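Glyco_hydro_cc domain-containing protein (Cryptococcus neoformans, PDB 6UBC) binds oligosaccharides, probably of the beta-1,3-glucan type, as a subgroup VII member of glycoside hydrolase family GH128. Local coordinates at residues Thr264-Ile269 with Gln304-Ile309; Asp289-Trp294 with Ser329-Thr334. One frame throughout, in Å; residues are numbered along the deposited sequence.

In the fold
Both contacts belong to neighbouring parts of the alpha/beta barrel of this glycoside hydrolase family. Contact 1 is a buried pairing of parallel strands, 268-270 with 307-309. Contact 2 lies further from the centre of the chain, in the helical layer outside the sheet, and brings helix 287-298 against the end of helix 324-331. That first helix is also the crossover between the two strands of contact 1. W294 links the sites, for its six-membered ring packs on L308 and on the carbonyl oxygen of I309. Contact 1 combines strand backbone bonds with apolar pairs; contact 2, also mostly buried but exposed at Q331, has apolar packing and one indole N-H bond. Their centres are about 17 Å apart.

Contact 1 of 2, residues Thr264-Ile269 with Gln304-Ile309; sequences TAPQYI and QGSILI
Y268 and I269 pair with I307 and L308 as parallel beta bridges, with the CA atoms of Y268 and I307 4.7 Å apart. I307 N gives its hydrogen to Q267 O. The I307 carbonyl then receives I269 N, and I269 O receives I309 N at 2.8 Å. Before the strands, S306 takes over with its side chain. Its OG donates to P266 O at 2.7 Å, tilted 25° from the carbonyl plane. OG lies beside the backbone N of S306 (chi1 -60°), which turns it to the P266 carbonyl. One water donates to P266 O and, weakly, to Q304 O. A second water bridges Q267 O and G305 O.

Y268 and I307 lie side by side on one face of the sheet. CD1 of I307 comes obliquely to the ring, 3.5 Å from Y268 CE1. CD1 of I309 lies at the ring edge and 4.0 Å from Y268 CB. The Y268 hydroxyl is bonded to S196 O, and its ring meets that of W367. I269 and L308 share the other face, facing helix 287-298. CD1 of I269 touches L308 CD2 at 3.9 Å and S306 CB at 3.7 Å. At the exposed end, A265 CB meets Q304 CB.

This is the strand pair of a right-handed beta-alpha-beta unit, with helix 287-298 as the crossover. The chemistry implies that the main chain fixes the register, while apolar branches pack against each other on both faces, Y268 with I307 and I269 with L308. Where the strand bonds stop, the S306 hydroxyl and two waters, one of them weakly held at Q304, continue the polar bridging between the segments.

Contact 2 of 2, residues Asp289-Trp294 with Ser329-Thr334; sequences DAASLW and SSQIST
I332 meets A291 and W294 where helix 324-331 ends beside helix 287-298. The nearest CA atoms, of A291 and I332, are 5.1 Å apart. I332 is the first residue to leave helical backbone angles. The close packing centres on its CG2, which lies 3.8 Å from A291 CB and 3.7 Å from W294 CD1. The methyl approaches the indole obliquely. I332 CG1 stands between the backbone N and the carbonyl carbon (chi1 58°), and this leaves CG2 beside the N, directed at the helix. The other end of the side chain, CD1, reaches 4.0 Å from W294 NE1.

The indole also makes the polar link. NE1 donates to T334 O at 2.8 Å, with an N-H...O angle of 151°. The oxygen is near the ring edge, 17° out of the ring plane. F328 meets the indole edge-to-face, and so adds an aromatic neighbour to the buried side.

The solvent side is looser. Q331 is exposed and touches A291 through CB alone, 3.8 Å from A291 CB. Its chain runs on extended past CG. T334 lies partly exposed at the edge, and its carbonyl makes the close contact with the indole.

Helix 287-298 is the crossover of the beta-alpha-beta unit of strands 268-270 and 307-309. Here it packs beside the end of helix 324-331 in the outer helical layer of the barrel. The chemistry implies two linked grips on the chain leaving that helix. The D295 carboxylate receives the backbone N-H groups of S333 and T334, while W294 NE1 donates to the T334 carbonyl. I332 packs on A291 and W294 where helix 324-331 ends, and the indole N-H has a backbone partner although W294 is buried.

Contact 1 of 2, residues Thr264-Ile269 with Gln304-Ile309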
loop_
_atom_site.group_PDB
_atom_site.type_symbol
_atom_site.label_atom_id
_atom_site.label_comp_id
_atom_site.label_asym_id
_atom_site.label_seq_id
_atom_site.Cartn_x
_atom_site.Cartn_y
_atom_site.Cartn_z
ATOM N N THR A 264 -14.410 14.545 8.014
ATOM C CA THR A 264 -14.364 13.553 9.097
ATOM C C THR A 264 -12.967 12.908 9.107
ATOM O O THR A 264 -12.448 12.535 8.044
ATOM C CB THR A 264 -15.600 12.670 8.883
ATOM O OG1 THR A 264 -15.808 12.124 10.171
ATOM C CG2 THR A 264 -15.423 11.591 7.838
ATOM N N ALA A 265 -12.330 12.848 10.256
ATOM C CA ALA A 265 -10.913 12.494 10.359
ATOM C C ALA A 265 -10.721 11.024 9.965
ATOM O O ALA A 265 -11.258 10.102 10.579
ATOM C CB ALA A 265 -10.413 12.785 11.735
ATOM N N PRO A 266 -9.898 10.724 8.946
ATOM C CA PRO A 266 -9.543 9.332 8.683
ATOM C C PRO A 266 -8.911 8.634 9.898
ATOM O O PRO A 266 -8.231 9.313 10.694
ATOM C CB PRO A 266 -8.461 9.522 7.611
ATOM C CG PRO A 266 -8.879 10.725 6.902
ATOM C CD PRO A 266 -9.279 11.671 8.024
ATOM N N GLN A 267 -9.108 7.331 10.048
ATOM C CA GLN A 267 -8.224 6.506 10.926
ATOM C C GLN A 267 -6.824 6.365 10.318
ATOM O O GLN A 267 -5.864 6.520 11.061
ATOM C CB GLN A 267 -8.778 5.121 11.207
ATOM C CG GLN A 267 -9.912 5.083 12.251
ATOM C CD GLN A 267 -10.109 3.646 12.681
ATOM O OE1 GLN A 267 -9.710 3.257 13.772
ATOM N NE2 GLN A 267 -10.558 2.806 11.750
ATOM N N TYR A 268 -6.719 6.201 8.996
ATOM C CA TYR A 268 -5.450 5.961 8.262
ATOM C C TYR A 268 -5.435 6.767 6.960
ATOM O O TYR A 268 -6.451 6.802 6.237
ATOM C CB TYR A 268 -5.348 4.481 7.859
ATOM C CG TYR A 268 -5.530 3.515 8.998
ATOM C CD1 TYR A 268 -4.466 3.163 9.818
ATOM C CD2 TYR A 268 -6.787 3.074 9.366
ATOM C CE1 TYR A 268 -4.642 2.323 10.917
ATOM C CE2 TYR A 268 -6.966 2.212 10.439
ATOM C CZ TYR A 268 -5.895 1.849 11.232
ATOM O OH TYR A 268 -6.117 1.028 12.325
ATOM N N ILE A 269 -4.270 7.330 6.616
ATOM C CA ILE A 269 -4.094 8.026 5.316
ATOM C C ILE A 269 -2.870 7.454 4.639
ATOM O O ILE A 269 -1.769 7.555 5.250
ATOM C CB ILE A 269 -3.937 9.511 5.509
ATOM C CG1 ILE A 269 -5.163 10.145 6.162
ATOM C CG2 ILE A 269 -3.677 10.129 4.157
ATOM C CD1 ILE A 269 -4.879 11.493 6.779
ATOM N N GLN A 304 -5.801 15.278 14.419
ATOM C CA GLN A 304 -7.123 14.717 14.677
ATOM C C GLN A 304 -6.987 13.218 14.904
ATOM O O GLN A 304 -8.004 12.583 14.944
ATOM C CB GLN A 304 -8.033 15.101 13.516
ATOM C CG GLN A 304 -7.799 16.538 13.056
ATOM C CD GLN A 304 -8.416 17.498 14.040
ATOM O OE1 GLN A 304 -9.538 17.286 14.472
ATOM N NE2 GLN A 304 -7.677 18.525 14.439
ATOM N N GLY A 305 -5.791 12.661 15.037
ATOM C CA GLY A 305 -5.709 11.230 15.326
ATOM C C GLY A 305 -5.373 10.363 14.113
ATOM O O GLY A 305 -5.180 9.132 14.319
ATOM N N SER A 306 -5.260 10.926 12.911
ATOM C CA SER A 306 -5.038 10.096 11.687
ATOM C C SER A 306 -3.630 9.507 11.766
ATOM O O SER A 306 -2.686 10.239 12.177
ATOM C CB SER A 306 -5.251 10.884 10.435
ATOM O OG SER A 306 -6.579 11.370 10.395
ATOM N N ILE A 307 -3.498 8.218 11.463
ATOM C CA ILE A 307 -2.179 7.569 11.268
ATOM C C ILE A 307 -1.681 7.883 9.838
ATOM O O ILE A 307 -2.459 7.616 8.864
ATOM C CB ILE A 307 -2.272 6.063 11.543
ATOM C CG1 ILE A 307 -2.506 5.765 13.019
ATOM C CG2 ILE A 307 -1.041 5.349 11.080
ATOM C CD1 ILE A 307 -3.070 4.396 13.260
ATOM N N LEU A 308 -0.451 8.407 9.699
ATOM C CA LEU A 308 0.101 8.833 8.394
ATOM C C LEU A 308 1.024 7.759 7.827
ATOM O O LEU A 308 1.999 7.348 8.463
ATOM C CB LEU A 308 0.853 10.124 8.504
ATOM C CG LEU A 308 0.042 11.270 9.100
ATOM C CD1 LEU A 308 0.829 12.540 8.906
ATOM C CD2 LEU A 308 -1.337 11.366 8.460
ATOM N N ILE A 309 0.669 7.287 6.635
ATOM C CA ILE A 309 1.462 6.289 5.896
ATOM C C ILE A 309 2.163 7.028 4.744
ATOM O O ILE A 309 1.533 7.762 4.014
ATOM C CB ILE A 309 0.555 5.150 5.455
ATOM C CG1 ILE A 309 0.000 4.450 6.705
ATOM C CG2 ILE A 309 1.249 4.181 4.534
ATOM C CD1 ILE A 309 -1.515 4.380 6.709
HETATM O O HOH W 1 -9.001 9.700 13.623
HETATM O O HOH W 2 -6.380 6.648 13.840
#

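Contact 2 of 2, residues Asp289-Trp294 with Ser329-Thr334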
loop_
_atom_site.group_PDB
_atom_site.type_symbol
_atom_site.label_atom_id
_atom_site.label_comp_id
_atom_site.label_asym_id
_atom_site.label_seq_id
_atom_site.Cartn_x
_atom_site.Cartn_y
_atom_site.Cartn_z
ATOM N N ASP A 289 7.494 19.556 -4.581
ATOM C CA ASP A 289 6.022 19.708 -4.708
ATOM C C ASP A 289 5.340 18.702 -3.770
ATOM O O ASP A 289 4.321 19.040 -3.102
ATOM C CB ASP A 289 5.525 19.502 -6.133
ATOM C CG ASP A 289 6.129 20.574 -7.038
ATOM O OD1 ASP A 289 6.317 21.655 -6.543
ATOM O OD2 ASP A 289 6.493 20.284 -8.163
ATOM N N ALA A 290 5.897 17.487 -3.681
ATOM C CA ALA A 290 5.202 16.461 -2.870
ATOM C C ALA A 290 5.296 16.816 -1.382
ATOM O O ALA A 290 4.310 16.568 -0.596
ATOM C CB ALA A 290 5.780 15.114 -3.149
ATOM N N ALA A 291 6.465 17.312 -0.984
ATOM C CA ALA A 291 6.720 17.658 0.430
ATOM C C ALA A 291 5.704 18.717 0.865
ATOM O O ALA A 291 5.084 18.562 1.911
ATOM C CB ALA A 291 8.139 18.134 0.594
ATOM N N SER A 292 5.575 19.788 0.074
ATOM C CA SER A 292 4.645 20.900 0.358
ATOM C C SER A 292 3.203 20.363 0.438
ATOM O O SER A 292 2.502 20.744 1.385
ATOM C CB SER A 292 4.779 22.028 -0.631
ATOM O OG SER A 292 3.844 23.034 -0.209
ATOM N N LEU A 293 2.773 19.461 -0.460
ATOM C CA LEU A 293 1.380 18.933 -0.467
ATOM C C LEU A 293 1.149 18.059 0.774
ATOM O O LEU A 293 0.101 18.159 1.392
ATOM C CB LEU A 293 1.144 18.162 -1.762
ATOM C CG LEU A 293 -0.260 17.601 -1.931
ATOM C CD1 LEU A 293 -1.274 18.718 -1.860
ATOM C CD2 LEU A 293 -0.367 16.876 -3.292
ATOM N N TRP A 294 2.124 17.194 1.079
ATOM C CA TRP A 294 2.107 16.347 2.277
ATOM C C TRP A 294 1.866 17.239 3.506
ATOM O O TRP A 294 0.905 17.010 4.254
ATOM C CB TRP A 294 3.434 15.588 2.352
ATOM C CG TRP A 294 3.537 14.823 3.633
ATOM C CD1 TRP A 294 4.020 15.326 4.794
ATOM C CD2 TRP A 294 3.190 13.446 3.892
ATOM N NE1 TRP A 294 3.980 14.360 5.758
ATOM C CE2 TRP A 294 3.470 13.204 5.245
ATOM C CE3 TRP A 294 2.694 12.379 3.114
ATOM C CZ2 TRP A 294 3.251 11.971 5.848
ATOM C CZ3 TRP A 294 2.460 11.156 3.702
ATOM C CH2 TRP A 294 2.753 10.952 5.058
ATOM N N SER A 329 11.820 13.125 2.886
ATOM C CA SER A 329 11.889 13.003 4.360
ATOM C C SER A 329 12.613 14.204 4.956
ATOM O O SER A 329 12.191 14.681 6.051
ATOM C CB SER A 329 12.581 11.693 4.753
ATOM O OG SER A 329 12.632 11.525 6.187
ATOM N N SER A 330 13.658 14.653 4.279
ATOM C CA SER A 330 14.452 15.841 4.649
ATOM C C SER A 330 13.606 17.100 4.588
ATOM O O SER A 330 13.750 17.935 5.510
ATOM C CB SER A 330 15.636 15.984 3.774
ATOM O OG SER A 330 16.499 14.940 4.110
ATOM N N GLN A 331 12.744 17.219 3.592
ATOM C CA GLN A 331 11.965 18.460 3.285
ATOM C C GLN A 331 10.637 18.577 4.040
ATOM O O GLN A 331 10.249 19.684 4.305
ATOM C CB GLN A 331 11.738 18.544 1.790
ATOM C CG GLN A 331 13.100 18.683 1.085
ATOM C CD GLN A 331 12.985 18.842 -0.420
ATOM O OE1 GLN A 331 12.054 19.479 -0.917
ATOM N NE2 GLN A 331 13.964 18.294 -1.135
ATOM N N ILE A 332 9.991 17.503 4.437
ATOM C CA ILE A 332 8.690 17.566 5.164
ATOM C C ILE A 332 8.914 18.030 6.597
ATOM O O ILE A 332 9.937 17.733 7.190
ATOM C CB ILE A 332 7.879 16.259 5.130
ATOM C CG1 ILE A 332 8.658 15.065 5.717
ATOM C CG2 ILE A 332 7.482 15.990 3.712
ATOM C CD1 ILE A 332 7.969 13.761 5.516
ATOM N N SER A 333 7.904 18.730 7.137
ATOM C CA SER A 333 7.940 19.226 8.531
ATOM C C SER A 333 7.277 18.226 9.451
ATOM O O SER A 333 7.607 18.215 10.649
ATOM C CB SER A 333 7.383 20.634 8.620
ATOM O OG SER A 333 8.366 21.539 8.067
ATOM N N THR A 334 6.278 17.505 8.982
ATOM C CA THR A 334 5.571 16.460 9.786
ATOM C C THR A 334 5.906 15.102 9.194
ATOM O O THR A 334 5.602 14.910 7.979
ATOM C CB THR A 334 4.056 16.670 9.792
ATOM O OG1 THR A 334 3.857 17.919 10.459
ATOM C CG2 THR A 334 3.300 15.535 10.452
#